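Local coordinates for signal transduction protein TRAP (Staphylococcus aureus, PDB 4AE5) that probably regulates staphylococcal virulence, its phosphorylated form leading to activation of the agr system and RNAIII synthesis and so to toxin expression and biofilm formation, at residues E64-C69 and G99-R104; D92-F97 and I116-A121; D128-D133 and Y157-L162. One frame throughout, in Å; residues are numbered along the deposited sequence.

Contact 1. Residues E64-C69 and G99-R104; sequences EHHFYC and GFKSYR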
loop_
_atom_site.group_PDB
_atom_site.type_symbol
_atom_site.label_atom_id
_atom_site.label_comp_id
_atom_site.label_asym_id
_atom_site.label_seq_id
_atom_site.Cartn_x
_atom_site.Cartn_y
_atom_site.Cartn_z
ATOM N N GLU A 64 5.343 -11.744 4.147
ATOM C CA GLU A 64 5.545 -12.216 2.795
ATOM C C GLU A 64 4.523 -13.216 2.227
ATOM O O GLU A 64 4.523 -13.467 1.018
ATOM C CB GLU A 64 6.988 -12.715 2.592
ATOM C CG GLU A 64 7.930 -11.527 2.416
ATOM C CD GLU A 64 9.277 -11.844 1.789
ATOM O OE1 GLU A 64 9.984 -12.736 2.351
ATOM O OE2 GLU A 64 9.660 -11.138 0.811
ATOM N N HIS A 65 3.645 -13.788 3.060
ATOM C CA HIS A 65 2.653 -14.772 2.581
ATOM C C HIS A 65 1.271 -14.187 2.369
ATOM O O HIS A 65 0.342 -14.912 2.058
ATOM C CB HIS A 65 2.518 -15.958 3.566
ATOM C CG HIS A 65 3.843 -16.584 3.955
ATOM N ND1 HIS A 65 4.766 -16.956 3.043
ATOM C CD2 HIS A 65 4.387 -16.877 5.209
ATOM C CE1 HIS A 65 5.847 -17.462 3.675
ATOM N NE2 HIS A 65 5.612 -17.426 5.000
ATOM N N HIS A 66 1.118 -12.890 2.631
ATOM C CA HIS A 66 -0.180 -12.206 2.397
ATOM C C HIS A 66 -0.378 -11.666 0.972
ATOM O O HIS A 66 0.617 -11.366 0.236
ATOM C CB HIS A 66 -0.396 -11.064 3.401
ATOM C CG HIS A 66 -0.508 -11.494 4.888
ATOM N ND1 HIS A 66 -0.569 -12.796 5.299
ATOM C CD2 HIS A 66 -0.505 -10.725 6.034
ATOM C CE1 HIS A 66 -0.695 -12.834 6.663
ATOM N NE2 HIS A 66 -0.644 -11.557 7.101
ATOM N N PHE A 67 -1.629 -11.454 0.578
ATOM C CA PHE A 67 -1.953 -10.749 -0.692
ATOM C C PHE A 67 -2.093 -9.275 -0.318
ATOM O O PHE A 67 -2.632 -8.943 0.732
ATOM C CB PHE A 67 -3.304 -11.221 -1.199
ATOM C CG PHE A 67 -3.877 -10.394 -2.318
ATOM C CD1 PHE A 67 -3.568 -10.746 -3.645
ATOM C CD2 PHE A 67 -4.741 -9.297 -2.071
ATOM C CE1 PHE A 67 -4.090 -10.002 -4.696
ATOM C CE2 PHE A 67 -5.237 -8.531 -3.130
ATOM C CZ PHE A 67 -4.910 -8.892 -4.439
ATOM N N TYR A 68 -1.585 -8.392 -1.150
ATOM C CA TYR A 68 -1.792 -6.949 -0.939
ATOM C C TYR A 68 -2.429 -6.314 -2.165
ATOM O O TYR A 68 -2.094 -6.704 -3.309
ATOM C CB TYR A 68 -0.458 -6.256 -0.654
ATOM C CG TYR A 68 0.110 -6.687 0.662
ATOM C CD1 TYR A 68 0.938 -7.823 0.771
ATOM C CD2 TYR A 68 -0.194 -5.984 1.808
ATOM C CE1 TYR A 68 1.402 -8.277 2.008
ATOM C CE2 TYR A 68 0.273 -6.384 3.046
ATOM C CZ TYR A 68 1.126 -7.539 3.133
ATOM O OH TYR A 68 1.533 -7.952 4.394
ATOM N N CYS A 69 -3.315 -5.360 -1.947
ATOM C CA CYS A 69 -3.667 -4.403 -2.973
ATOM C C CYS A 69 -3.126 -2.998 -2.639
ATOM O O CYS A 69 -3.405 -2.502 -1.545
ATOM C CB CYS A 69 -5.193 -4.319 -3.150
ATOM S SG CYS A 69 -5.684 -3.274 -4.579
ATOM N N GLY A 99 -10.741 -12.363 6.529
ATOM C CA GLY A 99 -9.426 -12.347 5.826
ATOM C C GLY A 99 -8.579 -11.109 5.956
ATOM O O GLY A 99 -7.448 -11.057 5.409
ATOM N N PHE A 100 -9.055 -10.102 6.692
ATOM C CA PHE A 100 -8.284 -8.872 6.814
ATOM C C PHE A 100 -6.971 -9.124 7.589
ATOM O O PHE A 100 -7.003 -9.750 8.656
ATOM C CB PHE A 100 -9.063 -7.795 7.568
ATOM C CG PHE A 100 -8.223 -6.583 7.868
ATOM C CD1 PHE A 100 -8.136 -5.581 6.962
ATOM C CD2 PHE A 100 -7.521 -6.473 9.086
ATOM C CE1 PHE A 100 -7.356 -4.425 7.177
ATOM C CE2 PHE A 100 -6.777 -5.325 9.334
ATOM C CZ PHE A 100 -6.685 -4.321 8.393
ATOM N N LYS A 101 -5.867 -8.559 7.111
ATOM C CA LYS A 101 -4.566 -8.705 7.807
ATOM C C LYS A 101 -3.966 -7.343 8.202
ATOM O O LYS A 101 -3.492 -7.163 9.325
ATOM C CB LYS A 101 -3.572 -9.505 6.921
ATOM C CG LYS A 101 -4.021 -10.955 6.604
ATOM C CD LYS A 101 -4.277 -11.775 7.916
ATOM C CE LYS A 101 -4.946 -13.112 7.602
ATOM N NZ LYS A 101 -4.723 -14.183 8.634
ATOM N N SER A 102 -3.901 -6.418 7.256
ATOM C CA SER A 102 -3.265 -5.132 7.498
ATOM C C SER A 102 -3.791 -3.981 6.680
ATOM O O SER A 102 -4.402 -4.120 5.580
ATOM C CB SER A 102 -1.709 -5.303 7.321
ATOM O OG SER A 102 -1.463 -5.633 5.949
ATOM N N TYR A 103 -3.434 -2.792 7.107
ATOM C CA TYR A 103 -3.819 -1.557 6.423
ATOM C C TYR A 103 -2.686 -0.509 6.597
ATOM O O TYR A 103 -2.089 -0.406 7.707
ATOM C CB TYR A 103 -5.049 -0.964 7.125
ATOM C CG TYR A 103 -5.482 0.375 6.637
ATOM C CD1 TYR A 103 -5.929 0.539 5.337
ATOM C CD2 TYR A 103 -5.449 1.488 7.456
ATOM C CE1 TYR A 103 -6.415 1.757 4.860
ATOM C CE2 TYR A 103 -5.881 2.711 6.973
ATOM C CZ TYR A 103 -6.386 2.840 5.700
ATOM O OH TYR A 103 -6.839 4.038 5.213
ATOM N N ARG A 104 -2.418 0.231 5.538
ATOM C CA ARG A 104 -1.539 1.413 5.527
ATOM C C ARG A 104 -2.096 2.540 4.692
ATOM O O ARG A 104 -2.417 2.375 3.463
ATOM C CB ARG A 104 -0.103 1.097 5.035
ATOM C CG ARG A 104 0.745 0.042 5.755
ATOM C CD ARG A 104 1.104 0.523 7.200
ATOM N NE ARG A 104 2.030 -0.417 7.863
ATOM C CZ ARG A 104 1.642 -1.492 8.541
ATOM N NH1 ARG A 104 0.341 -1.813 8.657
ATOM N NH2 ARG A 104 2.548 -2.256 9.144
#

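Contact 2. Residues D92-F97 and I116-A121; sequences DNFRNF and IYFGFA. With FMT (formic acid), chain E.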
loop_
_atom_site.group_PDB
_atom_site.type_symbol
_atom_site.label_atom_id
_atom_site.label_comp_id
_atom_site.label_asym_id
_atom_site.label_seq_id
_atom_site.Cartn_x
_atom_site.Cartn_y
_atom_site.Cartn_z
ATOM N N ASP A 92 -12.964 2.226 11.222
ATOM C CA ASP A 92 -12.077 1.120 11.354
ATOM C C ASP A 92 -12.673 -0.279 11.224
ATOM O O ASP A 92 -11.938 -1.224 11.345
ATOM C CB ASP A 92 -11.396 1.180 12.740
ATOM C CG ASP A 92 -9.970 1.468 12.625
ATOM O OD1 ASP A 92 -9.701 2.096 11.643
ATOM O OD2 ASP A 92 -9.116 1.087 13.446
ATOM N N ASN A 93 -13.964 -0.396 11.020
ATOM C CA ASN A 93 -14.655 -1.684 11.155
ATOM C C ASN A 93 -14.215 -2.761 10.161
ATOM O O ASN A 93 -14.359 -3.916 10.417
ATOM C CB ASN A 93 -16.157 -1.536 11.078
ATOM C CG ASN A 93 -16.891 -2.823 11.375
ATOM O OD1 ASN A 93 -16.545 -3.540 12.277
ATOM N ND2 ASN A 93 -17.897 -3.112 10.607
ATOM N N PHE A 94 -13.673 -2.309 9.045
ATOM C CA PHE A 94 -13.114 -3.169 8.027
ATOM C C PHE A 94 -12.066 -4.105 8.572
ATOM O O PHE A 94 -11.861 -5.135 8.060
ATOM C CB PHE A 94 -12.600 -2.366 6.830
ATOM C CG PHE A 94 -11.481 -1.413 7.128
ATOM C CD1 PHE A 94 -10.212 -1.862 7.334
ATOM C CD2 PHE A 94 -11.690 -0.047 7.132
ATOM C CE1 PHE A 94 -9.179 -1.000 7.576
ATOM C CE2 PHE A 94 -10.651 0.833 7.360
ATOM C CZ PHE A 94 -9.396 0.350 7.584
ATOM N N ARG A 95 -11.443 -3.703 9.665
ATOM C CA ARG A 95 -10.468 -4.551 10.314
ATOM C C ARG A 95 -11.039 -5.910 10.761
ATOM O O ARG A 95 -10.307 -6.882 10.939
ATOM C CB ARG A 95 -9.970 -3.797 11.527
ATOM C CG ARG A 95 -9.043 -4.547 12.442
ATOM C CD ARG A 95 -9.174 -3.911 13.861
ATOM N NE ARG A 95 -8.707 -2.522 13.896
ATOM C CZ ARG A 95 -7.610 -2.081 14.557
ATOM N NH1 ARG A 95 -6.803 -2.904 15.233
ATOM N NH2 ARG A 95 -7.314 -0.785 14.525
ATOM N N ASN A 96 -12.347 -5.970 10.922
ATOM C CA ASN A 96 -12.984 -7.246 11.287
ATOM C C ASN A 96 -13.548 -8.066 10.129
ATOM O O ASN A 96 -14.082 -9.160 10.364
ATOM C CB ASN A 96 -14.117 -6.996 12.257
ATOM C CG ASN A 96 -13.625 -6.352 13.501
ATOM O OD1 ASN A 96 -14.084 -5.291 13.823
ATOM N ND2 ASN A 96 -12.599 -6.933 14.127
ATOM N N PHE A 97 -13.406 -7.572 8.917
ATOM C CA PHE A 97 -13.888 -8.324 7.735
ATOM C C PHE A 97 -13.074 -9.600 7.469
ATOM O O PHE A 97 -11.868 -9.695 7.727
ATOM C CB PHE A 97 -13.925 -7.381 6.506
ATOM C CG PHE A 97 -15.086 -6.415 6.469
ATOM C CD1 PHE A 97 -15.633 -5.858 7.626
ATOM C CD2 PHE A 97 -15.653 -6.078 5.256
ATOM C CE1 PHE A 97 -16.692 -4.959 7.560
ATOM C CE2 PHE A 97 -16.705 -5.188 5.185
ATOM C CZ PHE A 97 -17.203 -4.610 6.332
ATOM N N ILE A 116 -2.699 3.540 -0.615
ATOM C CA ILE A 116 -3.229 2.693 0.459
ATOM C C ILE A 116 -2.694 1.260 0.165
ATOM O O ILE A 116 -2.764 0.827 -0.993
ATOM C CB ILE A 116 -4.762 2.665 0.513
ATOM C CG1 ILE A 116 -5.248 3.996 1.154
ATOM C CG2 ILE A 116 -5.254 1.412 1.345
ATOM C CD1 ILE A 116 -6.742 4.221 0.883
ATOM N N TYR A 117 -2.165 0.577 1.182
ATOM C CA TYR A 117 -2.026 -0.890 1.128
ATOM C C TYR A 117 -3.132 -1.548 1.941
ATOM O O TYR A 117 -3.255 -1.248 3.134
ATOM C CB TYR A 117 -0.663 -1.401 1.680
ATOM C CG TYR A 117 0.627 -1.177 0.828
ATOM C CD1 TYR A 117 0.564 -0.749 -0.520
ATOM C CD2 TYR A 117 1.898 -1.415 1.350
ATOM C CE1 TYR A 117 1.733 -0.549 -1.280
ATOM C CE2 TYR A 117 3.079 -1.237 0.554
ATOM C CZ TYR A 117 2.973 -0.811 -0.744
ATOM O OH TYR A 117 4.097 -0.602 -1.547
ATOM N N PHE A 118 -3.844 -2.527 1.337
ATOM C CA PHE A 118 -4.711 -3.451 2.025
ATOM C C PHE A 118 -4.054 -4.812 1.930
ATOM O O PHE A 118 -3.720 -5.303 0.826
ATOM C CB PHE A 118 -6.138 -3.482 1.457
ATOM C CG PHE A 118 -7.041 -2.381 1.962
ATOM C CD1 PHE A 118 -7.424 -2.296 3.332
ATOM C CD2 PHE A 118 -7.517 -1.388 1.066
ATOM C CE1 PHE A 118 -8.333 -1.295 3.758
ATOM C CE2 PHE A 118 -8.421 -0.402 1.498
ATOM C CZ PHE A 118 -8.749 -0.324 2.883
ATOM N N GLY A 119 -3.752 -5.371 3.090
ATOM C CA GLY A 119 -3.264 -6.753 3.191
ATOM C C GLY A 119 -4.367 -7.715 3.583
ATOM O O GLY A 119 -5.073 -7.547 4.608
ATOM N N PHE A 120 -4.509 -8.774 2.803
ATOM C CA PHE A 120 -5.551 -9.785 3.154
ATOM C C PHE A 120 -4.979 -11.197 3.024
ATOM O O PHE A 120 -3.905 -11.381 2.422
ATOM C CB PHE A 120 -6.765 -9.616 2.217
ATOM C CG PHE A 120 -7.797 -8.640 2.676
ATOM C CD1 PHE A 120 -7.561 -7.254 2.550
ATOM C CD2 PHE A 120 -8.985 -9.060 3.224
ATOM C CE1 PHE A 120 -8.501 -6.357 2.934
ATOM C CE2 PHE A 120 -9.936 -8.148 3.636
ATOM C CZ PHE A 120 -9.694 -6.800 3.525
ATOM N N ALA A 121 -5.722 -12.201 3.573
ATOM C CA ALA A 121 -5.352 -13.649 3.443
ATOM C C ALA A 121 -5.040 -14.026 1.994
ATOM O O ALA A 121 -4.051 -14.703 1.717
ATOM C CB ALA A 121 -6.502 -14.571 3.985
HETATM C C FMT E . 2.843 -0.917 -5.108
HETATM O O1 FMT E . 3.181 -0.128 -4.194
HETATM O O2 FMT E . 3.018 -0.519 -6.389
#

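Contact 3. Residues D128-D133 and Y157-L162; sequences DFKQSD and YFERYL. With FMT (formic acid), chain E.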
loop_
_atom_site.group_PDB
_atom_site.type_symbol
_atom_site.label_atom_id
_atom_site.label_comp_id
_atom_site.label_asym_id
_atom_site.label_seq_id
_atom_site.Cartn_x
_atom_site.Cartn_y
_atom_site.Cartn_z
ATOM N N ASP A 128 -13.785 -9.625 -2.255
ATOM C CA ASP A 128 -15.041 -9.590 -1.481
ATOM C C ASP A 128 -15.211 -8.291 -0.650
ATOM O O ASP A 128 -16.266 -7.685 -0.617
ATOM C CB ASP A 128 -15.135 -10.836 -0.622
ATOM C CG ASP A 128 -15.330 -12.078 -1.485
ATOM O OD1 ASP A 128 -15.667 -11.859 -2.662
ATOM O OD2 ASP A 128 -15.002 -13.194 -1.100
ATOM N N PHE A 129 -14.127 -7.854 -0.037
ATOM C CA PHE A 129 -14.169 -6.643 0.768
ATOM C C PHE A 129 -14.415 -5.434 -0.166
ATOM O O PHE A 129 -15.216 -4.472 0.109
ATOM C CB PHE A 129 -12.836 -6.525 1.556
ATOM C CG PHE A 129 -12.524 -5.115 2.052
ATOM C CD1 PHE A 129 -13.376 -4.511 2.939
ATOM C CD2 PHE A 129 -11.347 -4.436 1.658
ATOM C CE1 PHE A 129 -13.147 -3.249 3.430
ATOM C CE2 PHE A 129 -11.084 -3.152 2.180
ATOM C CZ PHE A 129 -11.983 -2.583 3.060
ATOM N N LYS A 130 -13.770 -5.485 -1.306
ATOM C CA LYS A 130 -13.886 -4.390 -2.243
ATOM C C LYS A 130 -15.341 -4.136 -2.708
ATOM O O LYS A 130 -15.748 -3.016 -3.112
ATOM C CB LYS A 130 -12.928 -4.675 -3.428
ATOM C CG LYS A 130 -13.223 -3.842 -4.655
ATOM C CD LYS A 130 -11.990 -3.702 -5.538
ATOM C CE LYS A 130 -11.406 -4.971 -6.047
ATOM N NZ LYS A 130 -10.901 -4.726 -7.498
ATOM N N GLN A 131 -16.139 -5.179 -2.717
ATOM C CA GLN A 131 -17.546 -4.977 -3.013
ATOM C C GLN A 131 -18.401 -4.445 -1.894
ATOM O O GLN A 131 -19.548 -4.038 -2.142
ATOM C CB GLN A 131 -18.157 -6.294 -3.500
ATOM C CG GLN A 131 -17.333 -6.981 -4.551
ATOM C CD GLN A 131 -17.913 -8.315 -4.866
ATOM O OE1 GLN A 131 -18.970 -8.358 -5.464
ATOM N NE2 GLN A 131 -17.237 -9.415 -4.482
ATOM N N SER A 132 -17.948 -4.491 -0.657
ATOM C CA SER A 132 -18.801 -4.096 0.449
ATOM C C SER A 132 -19.014 -2.567 0.379
ATOM O O SER A 132 -18.165 -1.821 -0.188
ATOM C CB SER A 132 -18.112 -4.390 1.803
ATOM O OG SER A 132 -16.882 -3.627 1.931
ATOM N N ASP A 133 -20.093 -2.131 1.007
ATOM C CA ASP A 133 -20.296 -0.707 1.348
ATOM C C ASP A 133 -19.138 -0.068 2.054
ATOM O O ASP A 133 -18.801 1.055 1.664
ATOM C CB ASP A 133 -21.587 -0.449 2.188
ATOM C CG ASP A 133 -22.851 -0.652 1.388
ATOM O OD1 ASP A 133 -22.812 -0.905 0.144
ATOM O OD2 ASP A 133 -23.918 -0.576 2.018
ATOM N N TYR A 157 -6.397 6.902 -10.977
ATOM C CA TYR A 157 -6.745 5.937 -9.946
ATOM C C TYR A 157 -6.572 4.520 -10.476
ATOM O O TYR A 157 -7.121 4.132 -11.544
ATOM C CB TYR A 157 -8.146 6.185 -9.387
ATOM C CG TYR A 157 -8.656 5.224 -8.352
ATOM C CD1 TYR A 157 -9.087 3.944 -8.701
ATOM C CD2 TYR A 157 -8.739 5.616 -6.974
ATOM C CE1 TYR A 157 -9.580 3.063 -7.696
ATOM C CE2 TYR A 157 -9.267 4.770 -5.999
ATOM C CZ TYR A 157 -9.675 3.504 -6.360
ATOM O OH TYR A 157 -10.196 2.649 -5.402
ATOM N N PHE A 158 -5.798 3.716 -9.753
ATOM C CA PHE A 158 -5.774 2.293 -10.094
ATOM C C PHE A 158 -5.240 1.453 -8.945
ATOM O O PHE A 158 -4.679 1.998 -7.957
ATOM C CB PHE A 158 -4.913 2.050 -11.383
ATOM C CG PHE A 158 -3.448 1.869 -11.108
ATOM C CD1 PHE A 158 -2.647 2.959 -10.812
ATOM C CD2 PHE A 158 -2.859 0.599 -11.193
ATOM C CE1 PHE A 158 -1.306 2.783 -10.536
ATOM C CE2 PHE A 158 -1.521 0.423 -10.943
ATOM C CZ PHE A 158 -0.747 1.519 -10.608
ATOM N N GLU A 159 -5.409 0.144 -9.103
ATOM C CA GLU A 159 -4.994 -0.894 -8.149
ATOM C C GLU A 159 -3.833 -1.698 -8.753
ATOM O O GLU A 159 -3.897 -2.112 -9.927
ATOM C CB GLU A 159 -6.178 -1.847 -7.919
ATOM C CG GLU A 159 -7.260 -1.203 -7.050
ATOM C CD GLU A 159 -8.335 -2.188 -6.639
ATOM O OE1 GLU A 159 -8.469 -3.210 -7.317
ATOM O OE2 GLU A 159 -9.065 -1.940 -5.638
ATOM N N ARG A 160 -2.766 -1.872 -7.998
ATOM C CA ARG A 160 -1.767 -2.880 -8.347
ATOM C C ARG A 160 -1.851 -4.040 -7.397
ATOM O O ARG A 160 -1.538 -3.908 -6.169
ATOM C CB ARG A 160 -0.345 -2.286 -8.267
ATOM C CG ARG A 160 0.714 -3.348 -8.684
ATOM C CD ARG A 160 2.121 -2.776 -8.950
ATOM N NE ARG A 160 2.276 -2.043 -10.241
ATOM C CZ ARG A 160 2.504 -0.730 -10.297
ATOM N NH1 ARG A 160 2.649 -0.014 -9.139
ATOM N NH2 ARG A 160 2.645 -0.124 -11.475
ATOM N N TYR A 161 -2.201 -5.214 -7.905
ATOM C CA TYR A 161 -2.231 -6.415 -7.006
ATOM C C TYR A 161 -0.812 -6.995 -6.798
ATOM O O TYR A 161 -0.040 -7.073 -7.746
ATOM C CB TYR A 161 -3.111 -7.523 -7.581
ATOM C CG TYR A 161 -4.607 -7.318 -7.513
ATOM C CD1 TYR A 161 -5.181 -6.138 -7.027
ATOM C CD2 TYR A 161 -5.471 -8.347 -7.966
ATOM C CE1 TYR A 161 -6.582 -5.992 -6.942
ATOM C CE2 TYR A 161 -6.853 -8.201 -7.933
ATOM C CZ TYR A 161 -7.408 -7.045 -7.414
ATOM O OH TYR A 161 -8.786 -6.929 -7.375
ATOM N N LEU A 162 -0.483 -7.369 -5.559
ATOM C CA LEU A 162 0.822 -7.917 -5.113
ATOM C C LEU A 162 0.604 -9.323 -4.563
ATOM O O LEU A 162 -0.056 -9.521 -3.511
ATOM C CB LEU A 162 1.476 -7.037 -4.018
ATOM C CG LEU A 162 1.589 -5.535 -4.221
ATOM C CD1 LEU A 162 2.463 -4.872 -3.110
ATOM C CD2 LEU A 162 2.223 -5.088 -5.514
HETATM C C FMT E . 2.843 -0.917 -5.108
HETATM O O1 FMT E . 3.181 -0.128 -4.194
HETATM O O2 FMT E . 3.018 -0.519 -6.389
#

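Contact 1. Residues E64-C69 and G99-R104
H66 and K101 make the main contact through an aliphatic CH-pi interaction. The lysine CG stands over one face of the imidazole, 3.6 Å from the centroid of the H66 ring and only 18° from the ring normal. A bend at chi2 (-57°) folds the lysine stem across that face, with CB, CG and CD all close to the ring, while the ammonium runs on past it. The two side chains cross at about a right angle. By similarity H66 is a phosphohistidine site, although it is unmodified here.

The second contact is polar against aromatic and looser. S102 OG comes in near the ring plane of Y68, at its edge, 3.5 Å from Y68 CE2. This is van der Waals contact only; the hydroxyl of Y68 is engaged by the backbone N of S63.

K101 and S102 both face G119 in a classic beta bulge, which explains why two consecutive side chains reach toward the same segment. G119 lies on strand 114-120, the strand that separates 67-73 from 100-108 in the antiparallel barrel, so the side chains meet across an intervening strand. On the far side of 67-73, strand 158-164 continues the sheet, and helix 123-131 packs against F67 and C69.

Contact 2. Residues D92-F97 and I116-A121
F94 belongs to a short 3-10 segment, 93-96, wound by bonds such as R95 N to D92 O (3.0 Å) and F97 N to F94 O, and it meets F118 on the extended strand 114-120. The two phenyl rings form a T-shaped pair: the edge of F118 is directed at the face of F94, with centroids 5.6 Å apart and planes at 88°. The closest atoms are F94 CE1 and F118 CE1, at 3.9 Å, and F118 CE1 stands toward the rim of the F94 ring instead of over its middle. The chi1 of F94 (63°) places its CG between the backbone N and carbonyl carbon, turning the ring in toward the strand. Its opposite face looks at the carbonyl oxygen of D92.

On the outer side of the 3-10 turn, R95 NH2 holds D92 OD2 at 2.8 Å in a nearly straight salt bridge that ties the start of the turn to its middle. From the strand's other side Y117 OH donates to O1 (2.8 Å) of a formic acid molecule, probably from the crystallisation liquor.

Further rings close round the pair: Y103, F129 and F139. Such an aromatic layer between an antiparallel sheet and the helices over it fits the ferredoxin-like alpha+beta fold of ABM domains.

Contact 3. Residues D128-D133 and Y157-L162
K130 has its CG swung away from the backbone N (chi1 163°) and its chain kinked at chi3 (59°), which carries the ammonium across to E159 and Y161 on the neighbouring strand. E159 answers from the opposite direction with a chain extended beyond CG. In the ferredoxin-like beta-alpha-beta-beta-alpha-beta fold of this half of the protein, the contact joins the second helix, 123-131, to the last strand, 158-164.

The ammonium is gripped twice. K130 NZ makes a salt bridge to E159 OE1 at 2.9 Å, approaching on the syn side and 20° out of the carboxylate plane. It also gives a hydrogen bond to Y161 OH (3.1 Å), lying near the plane of that ring at its edge. The other carboxylate oxygen, E159 OE2, lies 3.4 Å from K130 CD and is bonded to the hydroxyl of Y126. Y161 OH has a further partner in E127, so a small network of charges and hydroxyls links helix and strand at the surface. Its negative groups would be expected to favour the charged lysine.

Further along, F129 O takes bonds from both S132 N and S132 OG, while the same serine N-caps the helix that follows.

R160, whose side chain leaves the strand on another side from E159 and Y161, lays one guanidinium face against F158 CZ; NE is salt-bridged to D33, and R160 NH1 donates to formic acid O2 at 2.8 Å with an N-H...O angle of 149°, the formic acid sitting at the guanidinium edge.

Contact 2 is the buried one, made of phenyl rings alone; contact 1 is half covered, a mix of lysine stem, imidazole and serine; contact 3 lies at the surface and relies on charge. All three reach the same antiparallel sheet. Strand 114-120 of contact 2 runs between the two strands of contact 1, with F67 O bonded to F120 N. Strand 67-73 in turn pairs with 158-164 of contact 3 through Y68 O and L162 N. Contacts 2 and 3 meet beneath helix 123-131, where F129 packs on F94, F97 and F120. They also share the formic acid, which Y117 and R160 both bind.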